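Local coordinates for protein tyrosinase (Burkholderia thailandensis, PDB 5ZRD) that works as a dicopper tyrosinase that hydroxylates monophenols to catechols and, as is usual for the family, probably oxidises these further to quinones, at residues Tyr97-Glu102 and Leu396-Gly401; Glu122-Leu125 and Ile129-Ile132; Ala239-Cys244 and Cys321-Met326; Ser246-Thr251 and Gly268-Val273. All blocks are in the same frame, centred on the assembly; numbering follows the deposited sequence.

Contact 1: Tyr97-Glu102 and Leu396-Gly401; sequences YVYKLE and LGFTYG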
loop_
_atom_site.group_PDB
_atom_site.type_symbol
_atom_site.label_atom_id
_atom_site.label_comp_id
_atom_site.label_asym_id
_atom_site.label_seq_id
_atom_site.Cartn_x
_atom_site.Cartn_y
_atom_site.Cartn_z
ATOM N N TYR A 97 22.562 26.275 -4.032
ATOM C CA TYR A 97 21.242 26.853 -4.314
ATOM C C TYR A 97 21.413 28.326 -4.632
ATOM O O TYR A 97 20.855 28.823 -5.621
ATOM C CB TYR A 97 20.272 26.653 -3.152
ATOM C CG TYR A 97 18.817 26.995 -3.384
ATOM C CD1 TYR A 97 18.245 27.042 -4.647
ATOM C CD2 TYR A 97 17.987 27.216 -2.305
ATOM C CE1 TYR A 97 16.895 27.309 -4.837
ATOM C CE2 TYR A 97 16.634 27.439 -2.468
ATOM C CZ TYR A 97 16.088 27.496 -3.736
ATOM O OH TYR A 97 14.766 27.753 -3.876
ATOM N N VAL A 98 22.202 28.991 -3.817
ATOM C CA VAL A 98 22.373 30.425 -3.975
ATOM C C VAL A 98 23.122 30.688 -5.276
ATOM O O VAL A 98 22.842 31.648 -5.992
ATOM C CB VAL A 98 23.149 31.047 -2.813
ATOM C CG1 VAL A 98 23.384 32.530 -3.065
ATOM C CG2 VAL A 98 22.429 30.845 -1.496
ATOM N N TYR A 99 24.123 29.856 -5.511
ATOM C CA TYR A 99 24.971 30.007 -6.675
ATOM C C TYR A 99 24.125 29.814 -7.931
ATOM O O TYR A 99 24.262 30.576 -8.826
ATOM C CB TYR A 99 26.093 28.971 -6.654
ATOM C CG TYR A 99 27.025 28.983 -7.838
ATOM C CD1 TYR A 99 28.006 29.946 -7.949
ATOM C CD2 TYR A 99 26.975 27.995 -8.806
ATOM C CE1 TYR A 99 28.895 29.946 -9.007
ATOM C CE2 TYR A 99 27.865 27.977 -9.871
ATOM C CZ TYR A 99 28.834 28.954 -9.962
ATOM O OH TYR A 99 29.730 28.977 -10.982
ATOM N N LYS A 100 23.270 28.793 -7.940
ATOM C CA LYS A 100 22.407 28.497 -9.067
ATOM C C LYS A 100 21.421 29.652 -9.342
ATOM O O LYS A 100 21.155 30.012 -10.521
ATOM C CB LYS A 100 21.705 27.158 -8.842
ATOM C CG LYS A 100 22.514 25.936 -9.269
ATOM C CD LYS A 100 23.017 26.038 -10.705
ATOM C CE LYS A 100 23.744 24.801 -11.189
ATOM N NZ LYS A 100 24.256 24.970 -12.573
ATOM N N LEU A 101 20.903 30.285 -8.304
ATOM C CA LEU A 101 20.025 31.443 -8.535
ATOM C C LEU A 101 20.869 32.590 -9.097
ATOM O O LEU A 101 20.425 33.365 -9.908
ATOM C CB LEU A 101 19.317 31.872 -7.241
ATOM C CG LEU A 101 18.533 33.172 -7.393
ATOM C CD1 LEU A 101 17.138 33.050 -6.820
ATOM C CD2 LEU A 101 19.295 34.336 -6.767
ATOM N N GLU A 102 22.072 32.716 -8.586
ATOM C CA GLU A 102 22.965 33.733 -9.100
ATOM C C GLU A 102 23.277 33.444 -10.581
ATOM O O GLU A 102 23.429 34.381 -11.334
ATOM C CB GLU A 102 24.230 33.748 -8.251
ATOM C CG GLU A 102 25.140 34.927 -8.519
ATOM C CD GLU A 102 26.454 34.857 -7.772
ATOM O OE1 GLU A 102 27.123 33.759 -7.836
ATOM O OE2 GLU A 102 26.825 35.900 -7.155
ATOM N N LEU A 396 34.275 27.994 -7.736
ATOM C CA LEU A 396 33.004 28.641 -8.172
ATOM C C LEU A 396 33.245 30.087 -8.658
ATOM O O LEU A 396 32.336 30.726 -9.177
ATOM C CB LEU A 396 31.987 28.626 -7.017
ATOM C CG LEU A 396 31.512 27.258 -6.517
ATOM C CD1 LEU A 396 30.468 27.432 -5.432
ATOM C CD2 LEU A 396 30.938 26.390 -7.629
ATOM N N GLY A 397 34.444 30.624 -8.483
ATOM C CA GLY A 397 34.806 31.878 -9.129
ATOM C C GLY A 397 34.321 33.103 -8.360
ATOM O O GLY A 397 34.199 34.167 -8.965
ATOM N N PHE A 398 34.058 33.003 -7.043
ATOM C CA PHE A 398 33.614 34.199 -6.280
ATOM C C PHE A 398 34.127 34.149 -4.831
ATOM O O PHE A 398 34.579 33.128 -4.331
ATOM C CB PHE A 398 32.089 34.317 -6.343
ATOM C CG PHE A 398 31.333 33.404 -5.413
ATOM C CD1 PHE A 398 31.089 33.778 -4.092
ATOM C CD2 PHE A 398 30.867 32.181 -5.844
ATOM C CE1 PHE A 398 30.403 32.939 -3.225
ATOM C CE2 PHE A 398 30.151 31.359 -4.980
ATOM C CZ PHE A 398 29.959 31.717 -3.665
ATOM N N THR A 399 34.038 35.293 -4.193
ATOM C CA THR A 399 34.450 35.475 -2.839
ATOM C C THR A 399 33.471 36.443 -2.160
ATOM O O THR A 399 32.584 37.024 -2.811
ATOM C CB THR A 399 35.863 36.049 -2.781
ATOM O OG1 THR A 399 36.397 35.822 -1.470
ATOM C CG2 THR A 399 35.891 37.526 -3.127
ATOM N N TYR A 400 33.647 36.611 -0.860
ATOM C CA TYR A 400 32.794 37.465 -0.053
ATOM C C TYR A 400 33.612 38.709 0.224
ATOM O O TYR A 400 34.749 38.616 0.604
ATOM C CB TYR A 400 32.262 36.766 1.217
ATOM C CG TYR A 400 31.113 35.837 0.900
ATOM C CD1 TYR A 400 29.858 36.344 0.613
ATOM C CD2 TYR A 400 31.295 34.473 0.748
ATOM C CE1 TYR A 400 28.798 35.523 0.248
ATOM C CE2 TYR A 400 30.261 33.638 0.355
ATOM C CZ TYR A 400 28.999 34.164 0.122
ATOM O OH TYR A 400 27.965 33.381 -0.289
ATOM N N GLY A 401 33.018 39.852 -0.042
ATOM C CA GLY A 401 33.607 41.069 0.393
ATOM C C GLY A 401 33.648 41.107 1.902
ATOM O O GLY A 401 33.302 40.154 2.544
HETATM O O HOH W 1 30.879 32.152 -11.013
#

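Contact 2: Glu122-Leu125 and Ile129-Ile132; sequences EYTL and IPSI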
loop_
_atom_site.group_PDB
_atom_site.type_symbol
_atom_site.label_atom_id
_atom_site.label_comp_id
_atom_site.label_asym_id
_atom_site.label_seq_id
_atom_site.Cartn_x
_atom_site.Cartn_y
_atom_site.Cartn_z
ATOM N N GLU A 122 26.259 46.518 11.965
ATOM C CA GLU A 122 25.815 47.603 12.836
ATOM C C GLU A 122 24.433 48.101 12.372
ATOM O O GLU A 122 23.552 48.372 13.212
ATOM C CB GLU A 122 26.877 48.728 12.860
ATOM C CG GLU A 122 26.867 49.606 14.117
ATOM C CD GLU A 122 27.023 48.889 15.465
ATOM O OE1 GLU A 122 26.492 49.426 16.472
ATOM O OE2 GLU A 122 27.670 47.783 15.525
ATOM N N TYR A 123 24.236 48.209 11.053
ATOM C CA TYR A 123 22.964 48.700 10.535
ATOM C C TYR A 123 21.821 47.784 11.013
ATOM O O TYR A 123 20.833 48.263 11.625
ATOM C CB TYR A 123 22.951 48.867 9.010
ATOM C CG TYR A 123 21.628 49.400 8.536
ATOM C CD1 TYR A 123 21.350 50.753 8.591
ATOM C CD2 TYR A 123 20.593 48.552 8.177
ATOM C CE1 TYR A 123 20.092 51.256 8.270
ATOM C CE2 TYR A 123 19.342 49.038 7.811
ATOM C CZ TYR A 123 19.081 50.399 7.879
ATOM O OH TYR A 123 17.868 50.919 7.530
ATOM N N THR A 124 21.970 46.487 10.773
ATOM C CA THR A 124 20.879 45.585 11.053
ATOM C C THR A 124 20.611 45.609 12.561
ATOM O O THR A 124 19.454 45.639 12.991
ATOM C CB THR A 124 21.123 44.163 10.523
ATOM O OG1 THR A 124 21.397 44.125 9.122
ATOM C CG2 THR A 124 19.913 43.294 10.748
ATOM N N LEU A 125 21.660 45.640 13.369
ATOM C CA LEU A 125 21.414 45.600 14.805
ATOM C C LEU A 125 20.602 46.820 15.255
ATOM O O LEU A 125 19.855 46.714 16.252
ATOM C CB LEU A 125 22.734 45.572 15.565
ATOM C CG LEU A 125 23.575 44.320 15.388
ATOM C CD1 LEU A 125 25.001 44.565 15.885
ATOM C CD2 LEU A 125 22.929 43.141 16.091
ATOM N N ILE A 129 15.990 45.425 8.777
ATOM C CA ILE A 129 16.313 44.993 7.424
ATOM C C ILE A 129 16.577 46.227 6.554
ATOM O O ILE A 129 15.831 47.182 6.587
ATOM C CB ILE A 129 15.195 44.114 6.840
ATOM C CG1 ILE A 129 14.756 43.015 7.809
ATOM C CG2 ILE A 129 15.611 43.558 5.481
ATOM C CD1 ILE A 129 13.661 42.155 7.253
ATOM N N PRO A 130 17.626 46.183 5.741
ATOM C CA PRO A 130 17.853 47.284 4.785
ATOM C C PRO A 130 16.590 47.568 3.963
ATOM O O PRO A 130 15.971 46.610 3.501
ATOM C CB PRO A 130 18.993 46.761 3.886
ATOM C CG PRO A 130 19.808 45.911 4.825
ATOM C CD PRO A 130 18.765 45.252 5.720
ATOM N N SER A 131 16.243 48.844 3.757
ATOM C CA SER A 131 14.942 49.189 3.107
ATOM C C SER A 131 14.910 48.740 1.635
ATOM O O SER A 131 13.831 48.565 1.088
ATOM C CB SER A 131 14.632 50.647 3.221
ATOM O OG SER A 131 15.650 51.403 2.581
ATOM N N ILE A 132 16.046 48.490 0.986
ATOM C CA ILE A 132 15.969 48.016 -0.421
ATOM C C ILE A 132 15.228 46.679 -0.459
ATOM O O ILE A 132 14.617 46.388 -1.463
ATOM C CB ILE A 132 17.348 47.920 -1.114
ATOM C CG1 ILE A 132 17.246 47.483 -2.579
ATOM C CG2 ILE A 132 18.278 46.988 -0.356
ATOM C CD1 ILE A 132 16.376 48.363 -3.429
HETATM O O HOH W 2 15.956 49.135 8.195
HETATM O O HOH W 3 18.147 51.003 4.518
#

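Contact 3: Ala239-Cys244 and Cys321-Met326; sequences AKYVRC and CNVDRM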
loop_
_atom_site.group_PDB
_atom_site.type_symbol
_atom_site.label_atom_id
_atom_site.label_comp_id
_atom_site.label_asym_id
_atom_site.label_seq_id
_atom_site.Cartn_x
_atom_site.Cartn_y
_atom_site.Cartn_z
ATOM N N ALA A 239 24.908 36.709 19.041
ATOM C CA ALA A 239 25.724 35.765 19.818
ATOM C C ALA A 239 25.733 34.375 19.170
ATOM O O ALA A 239 26.754 33.707 19.211
ATOM C CB ALA A 239 25.199 35.654 21.229
ATOM N N LYS A 240 24.579 33.899 18.693
ATOM C CA LYS A 240 24.527 32.542 18.169
ATOM C C LYS A 240 25.384 32.426 16.889
ATOM O O LYS A 240 26.054 31.433 16.682
ATOM C CB LYS A 240 23.070 32.147 17.920
ATOM C CG LYS A 240 22.297 31.638 19.130
ATOM C CD LYS A 240 21.239 30.624 18.710
ATOM C CE LYS A 240 20.408 30.065 19.851
ATOM N NZ LYS A 240 21.057 28.885 20.472
ATOM N N TYR A 241 25.404 33.464 16.044
ATOM C CA TYR A 241 26.245 33.475 14.830
ATOM C C TYR A 241 27.733 33.517 15.201
ATOM O O TYR A 241 28.535 32.794 14.614
ATOM C CB TYR A 241 25.868 34.650 13.947
ATOM C CG TYR A 241 24.880 34.399 12.836
ATOM C CD1 TYR A 241 25.001 33.302 11.991
ATOM C CD2 TYR A 241 23.893 35.330 12.542
ATOM C CE1 TYR A 241 24.108 33.086 10.949
ATOM C CE2 TYR A 241 23.014 35.137 11.489
ATOM C CZ TYR A 241 23.121 34.016 10.685
ATOM O OH TYR A 241 22.287 33.821 9.617
ATOM N N VAL A 242 28.091 34.309 16.213
ATOM C CA VAL A 242 29.474 34.338 16.729
ATOM C C VAL A 242 29.854 32.945 17.225
ATOM O O VAL A 242 30.879 32.403 16.806
ATOM C CB VAL A 242 29.708 35.392 17.831
ATOM C CG1 VAL A 242 31.102 35.261 18.423
ATOM C CG2 VAL A 242 29.472 36.822 17.351
ATOM N N ARG A 243 29.002 32.319 18.025
ATOM C CA ARG A 243 29.272 30.935 18.515
ATOM C C ARG A 243 29.547 29.962 17.356
ATOM O O ARG A 243 30.432 29.086 17.474
ATOM C CB ARG A 243 28.084 30.350 19.288
ATOM C CG ARG A 243 28.117 30.561 20.791
ATOM C CD ARG A 243 27.756 29.318 21.586
ATOM N NE ARG A 243 27.685 29.695 22.991
ATOM C CZ ARG A 243 28.723 29.723 23.831
ATOM N NH1 ARG A 243 29.855 29.115 23.511
ATOM N NH2 ARG A 243 28.615 30.358 24.991
ATOM N N CYS A 244 28.748 30.032 16.277
ATOM C CA CYS A 244 28.852 28.990 15.261
ATOM C C CYS A 244 30.241 29.028 14.618
ATOM O O CYS A 244 30.732 27.974 14.216
ATOM C CB CYS A 244 27.728 29.061 14.236
ATOM S SG CYS A 244 27.918 30.289 12.917
ATOM N N CYS A 321 22.660 34.002 1.410
ATOM C CA CYS A 321 23.981 34.420 0.945
ATOM C C CYS A 321 24.808 34.824 2.179
ATOM O O CYS A 321 26.028 34.557 2.281
ATOM C CB CYS A 321 23.842 35.502 -0.124
ATOM S SG CYS A 321 25.401 36.106 -0.828
ATOM N N ASN A 322 24.118 35.377 3.177
ATOM C CA ASN A 322 24.812 35.658 4.430
ATOM C C ASN A 322 25.178 34.358 5.168
ATOM O O ASN A 322 26.206 34.288 5.771
ATOM C CB ASN A 322 24.004 36.570 5.346
ATOM C CG ASN A 322 24.874 37.094 6.460
ATOM O OD1 ASN A 322 25.889 37.759 6.192
ATOM N ND2 ASN A 322 24.492 36.770 7.690
ATOM N N VAL A 323 24.338 33.348 5.135
ATOM C CA VAL A 323 24.632 32.109 5.794
ATOM C C VAL A 323 25.845 31.465 5.105
ATOM O O VAL A 323 26.678 30.793 5.732
ATOM C CB VAL A 323 23.394 31.195 5.766
ATOM C CG1 VAL A 323 23.690 29.794 6.262
ATOM C CG2 VAL A 323 22.276 31.811 6.578
ATOM N N ASP A 324 25.932 31.664 3.796
ATOM C CA ASP A 324 27.020 31.078 3.008
ATOM C C ASP A 324 28.304 31.809 3.325
ATOM O O ASP A 324 29.349 31.203 3.392
ATOM C CB ASP A 324 26.727 31.193 1.517
ATOM C CG ASP A 324 27.640 30.334 0.675
ATOM O OD1 ASP A 324 27.680 29.112 0.956
ATOM O OD2 ASP A 324 28.277 30.894 -0.277
ATOM N N ARG A 325 28.211 33.118 3.527
ATOM C CA ARG A 325 29.366 33.898 3.934
ATOM C C ARG A 325 29.890 33.431 5.301
ATOM O O ARG A 325 31.121 33.323 5.520
ATOM C CB ARG A 325 28.979 35.371 3.976
ATOM C CG ARG A 325 30.129 36.318 4.226
ATOM C CD ARG A 325 29.610 37.746 4.361
ATOM N NE ARG A 325 28.798 37.976 5.547
ATOM C CZ ARG A 325 29.275 38.319 6.733
ATOM N NH1 ARG A 325 30.576 38.502 6.865
ATOM N NH2 ARG A 325 28.461 38.497 7.774
ATOM N N MET A 326 28.975 33.136 6.215
ATOM C CA MET A 326 29.365 32.628 7.557
ATOM C C MET A 326 30.036 31.255 7.397
ATOM O O MET A 326 31.041 30.974 8.023
ATOM C CB MET A 326 28.150 32.531 8.482
ATOM C CG MET A 326 27.563 33.879 8.873
ATOM S SD MET A 326 28.576 34.727 10.122
ATOM C CE MET A 326 29.610 35.750 9.099
#

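Contact 4: Ser246-Thr251 and Gly268-Val273; sequences SAPNYT and GLVTPV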
loop_
_atom_site.group_PDB
_atom_site.type_symbol
_atom_site.label_atom_id
_atom_site.label_comp_id
_atom_site.label_asym_id
_atom_site.label_seq_id
_atom_site.Cartn_x
_atom_site.Cartn_y
_atom_site.Cartn_z
ATOM N N SER A 246 32.976 29.148 15.993
ATOM C CA SER A 246 33.899 28.348 16.816
ATOM C C SER A 246 33.534 26.858 16.770
ATOM O O SER A 246 34.106 26.075 17.527
ATOM C CB SER A 246 33.900 28.821 18.266
ATOM O OG SER A 246 34.512 30.099 18.404
ATOM N N ALA A 247 32.542 26.454 16.008
ATOM C CA ALA A 247 32.202 25.026 16.048
ATOM C C ALA A 247 33.443 24.224 15.635
ATOM O O ALA A 247 34.101 24.601 14.711
ATOM C CB ALA A 247 31.013 24.723 15.176
ATOM N N PRO A 248 33.781 23.158 16.377
ATOM C CA PRO A 248 35.095 22.537 16.225
ATOM C C PRO A 248 35.302 21.667 14.979
ATOM O O PRO A 248 36.427 21.322 14.681
ATOM C CB PRO A 248 35.236 21.611 17.453
ATOM C CG PRO A 248 33.803 21.255 17.819
ATOM C CD PRO A 248 33.033 22.536 17.514
ATOM N N ASN A 249 34.260 21.227 14.305
ATOM C CA ASN A 249 34.465 20.430 13.092
ATOM C C ASN A 249 33.261 20.665 12.167
ATOM O O ASN A 249 32.237 21.165 12.606
ATOM C CB ASN A 249 34.677 18.949 13.425
ATOM C CG ASN A 249 33.489 18.297 14.112
ATOM O OD1 ASN A 249 32.411 18.160 13.526
ATOM N ND2 ASN A 249 33.679 17.848 15.345
ATOM N N TYR A 250 33.379 20.271 10.914
ATOM C CA TYR A 250 32.374 20.515 9.917
ATOM C C TYR A 250 31.087 19.744 10.253
ATOM O O TYR A 250 29.999 20.262 10.102
ATOM C CB TYR A 250 32.848 20.143 8.510
ATOM C CG TYR A 250 31.734 20.307 7.513
ATOM C CD1 TYR A 250 31.305 21.562 7.128
ATOM C CD2 TYR A 250 31.026 19.214 7.041
ATOM C CE1 TYR A 250 30.215 21.739 6.284
ATOM C CE2 TYR A 250 29.932 19.368 6.203
ATOM C CZ TYR A 250 29.527 20.635 5.821
ATOM O OH TYR A 250 28.465 20.773 4.982
ATOM N N THR A 251 31.197 18.522 10.713
ATOM C CA THR A 251 29.976 17.766 11.010
ATOM C C THR A 251 29.060 18.574 11.948
ATOM O O THR A 251 27.884 18.745 11.629
ATOM C CB THR A 251 30.287 16.356 11.514
ATOM O OG1 THR A 251 31.079 15.691 10.524
ATOM C CG2 THR A 251 29.034 15.547 11.757
ATOM N N GLY A 268 30.523 21.401 27.206
ATOM C CA GLY A 268 30.317 22.656 26.498
ATOM C C GLY A 268 29.167 22.561 25.516
ATOM O O GLY A 268 28.453 21.534 25.468
ATOM N N LEU A 269 29.032 23.609 24.708
ATOM C CA LEU A 269 27.921 23.791 23.799
ATOM C C LEU A 269 28.477 24.203 22.450
ATOM O O LEU A 269 29.110 25.245 22.361
ATOM C CB LEU A 269 27.003 24.909 24.311
ATOM C CG LEU A 269 25.938 24.477 25.316
ATOM C CD1 LEU A 269 25.012 25.631 25.680
ATOM C CD2 LEU A 269 25.128 23.315 24.787
ATOM N N VAL A 270 28.227 23.417 21.412
ATOM C CA VAL A 270 28.508 23.905 20.065
ATOM C C VAL A 270 27.200 24.368 19.408
ATOM O O VAL A 270 26.123 23.845 19.669
ATOM C CB VAL A 270 29.257 22.876 19.204
ATOM C CG1 VAL A 270 30.433 22.272 19.945
ATOM C CG2 VAL A 270 28.360 21.797 18.698
ATOM N N THR A 271 27.339 25.362 18.549
ATOM C CA THR A 271 26.243 25.913 17.800
ATOM C C THR A 271 26.536 25.766 16.303
ATOM O O THR A 271 27.492 26.346 15.828
ATOM C CB THR A 271 26.032 27.401 18.096
ATOM O OG1 THR A 271 25.704 27.494 19.477
ATOM C CG2 THR A 271 24.928 28.007 17.250
ATOM N N PRO A 272 25.690 25.033 15.580
ATOM C CA PRO A 272 25.779 24.908 14.150
ATOM C C PRO A 272 25.310 26.192 13.456
ATOM O O PRO A 272 24.479 26.955 13.989
ATOM C CB PRO A 272 24.846 23.749 13.793
ATOM C CG PRO A 272 23.776 23.789 14.876
ATOM C CD PRO A 272 24.423 24.471 16.056
ATOM N N VAL A 273 25.831 26.431 12.264
ATOM C CA VAL A 273 25.402 27.610 11.539
ATOM C C VAL A 273 23.895 27.528 11.261
ATOM O O VAL A 273 23.244 28.552 11.113
ATOM C CB VAL A 273 26.181 27.825 10.228
ATOM C CG1 VAL A 273 25.962 26.721 9.211
ATOM C CG2 VAL A 273 25.816 29.176 9.633
#

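Contact 1: Tyr97-Glu102 and Leu396-Gly401
Tyr99 lays its ring against Leu396 and Phe398, which both approach from the same side of its plane, Leu396 over the face and Phe398 obliquely near CD1. The CD2 methyl of Leu396 sits 4.2 Å from the centroid of the Tyr99 ring and only 15° off the normal, a CH-pi contact displaced toward the CZ side. The near rim of the ring meets other atoms, with Tyr99 CE1 3.5 Å from Leu396 O and 3.9 Å from Leu396 CB. Further back, Tyr99 CD1 is 3.9 Å from Phe398 CE2. With CG trans to the backbone N (chi1 178°), the Tyr99 ring reaches out from its helix toward Leu396.

That helix, 90-108, carries the copper ligand His94, and the Tyr99 side chain lies about 9 Å from the one of His94. Across the contact, the chain leaves helix 392-396 through Gly397, whose phi is positive, and enters strand 398-400, which pairs in parallel with strand 9-11. Arg11 of that strand touches Tyr99 and makes a cation-pi contact with Phe398. At the phenol end, one water donates to Leu396 O at 2.7 Å and reaches Tyr99 OH by a weak bond of 3.4 Å.

Contact 2: Glu122-Leu125 and Ile129-Ile132
Ile129 meets Tyr123 through its backbone: its carbonyl carbon C lies at the edge of the Tyr123 ring, close to the ring plane and 4.1 Å from CE2. The CB of Ile129 is directed away from 122-125, and the side chain packs on Trp117 and on Leu212 and Val216 of helix 205-221, while Ile129 N is held by Asn213 OD1. Its carbonyl O takes a hydrogen bond from a water that in turn accepts from Tyr123 OH at 2.7 Å.

Pro130 makes the apolar part of the contact. Its CA is 3.8 Å from Tyr123 CE2, an oblique approach, and its CG is 4.3 Å from Tyr123 CD2. Tyr123 CG lies trans to the backbone N (chi1 -179°), which extends the ring alongside Pro130 and brings OH to the waters. Only three residues separate the segments: within the central tyrosinase domain, the chain leaves helix 122-127 and folds back beside it before strand 137-140, bringing the CA atoms of Thr124 and Ile129 to 5.9 Å. The Thr124 hydroxyl binds Trp117 NE1 and Asp118 O, tying the first helical turn to the loop before it.

At Ser131 the backbone N donates to a second water at 3.0 Å, and that water donates to Tyr123 OH, also at 3.0 Å. The phenol oxygen therefore gives its proton to one water and accepts from the other. Ser131 OG is hydrogen-bonded to Gln18 of helix 14-22, which also packs against Pro130.

Contact 3: Ala239-Cys244 and Cys321-Met326
Segments 239-244 and 321-326, parts of helices 237-244 and 315-334, run the same general way; the axes of these short pieces are 39° apart and no closer than 11.7 Å. The CA atoms come nearest at Tyr241 and Met326, 8.0 Å apart, so the gap is spanned by side chains, above all by the Tyr241 ring.

The Met326 side chain crosses that of Tyr241 at about a right angle. Its CG is 4.1 Å from Tyr241 CD1, and its chain then bends twice, which puts SD 4.9 Å from the ring centroid and 33° off the normal: an oblique Met-aromatic contact. Beyond the ring, Tyr241 OH touches Val323 CG2 at 3.6 Å. Val323 is also close to the copper ligands His277 and His320, so this packing borders the metal site directly. The Asn322 amide stands almost perpendicular to the Tyr241 ring.

Arg325, one turn on, grips Asn322 side-on: NE and NH2 both donate to OD1, at 3.0 Å and 3.1 Å. OD1 lies in the guanidinium plane, and the NH2 bond uses a lone pair in the carbonyl plane. Glu119 OE2 completes the network, hydrogen-bonded to both Asn322 ND2 and Tyr241 OH. With OD1 committed to the arginine, the amide is probably held in this orientation, with ND2 facing the carboxylate; the two buried helices are thus joined in polar fashion through Glu119, with no direct hydrogen bond between their segments.

Contact 4: Ser246-Thr251 and Gly268-Val273
Ala247 O accepts a hydrogen bond from Trp330 NE1, and Ala247 turns its CB toward the loop 268-273, where that methyl lies 3.9 Å from Thr271 O. No hydrogen bond runs directly between the two segments, although Ala247 and Val270 bring their CA atoms to 5.6 Å.

The closest side-chain meeting is Pro248 with Val270. The two cross at about a right angle, with Pro248 CD 3.6 Å from Val270 CG1 and Pro248 CG 4.1 Å from the same methyl. A chi1 of -47° sets CG1 beside the backbone N of Val270 and opposite its carbonyl carbon, which presents this branch to the proline ring. Asn263 OD1 accepts from Val270 N. Next along, Thr271 OG1 is hydrogen-bonded to a citrate, probably taken up from the crystallisation liquor.

Pro248 leads straight into a helix start. Asn249 is the N-cap of helix 250-254, and its OD1 accepts from Val252 N.

The two segments flank helices 250-254 and 256-265: the chain enters them from 246-249 and comes back along 268-273 to helix 274-285, which bears the copper ligands His277 and His281. Val270 packs on Val252 and on Trp262 of helix 256-265, while Ala247 packs on Phe253.

Overall arrangement
Contact 3 is the hub. Its Val323 side chain lies about 6 Å from a bound copper and about 8 Å from the bound oxygen atom. Contact 1 joins it through Tyr400 OH and Asp324 OD2, 2.5 Å apart and probably hydrogen-bonded, so the strand paired with the N-terminal region reaches the helix that carries His320. Contact 4 also packs against it, with Cys244 CB 3.2 Å from Thr271 O; along the chain contact 4 is nested within the loop that contact 3 closes. Contact 2 stands apart: its centre is 16 Å from that of contact 3 with about 7 Å between nearest atoms, and the side chain of Ile129 is about 14 Å from a bound copper.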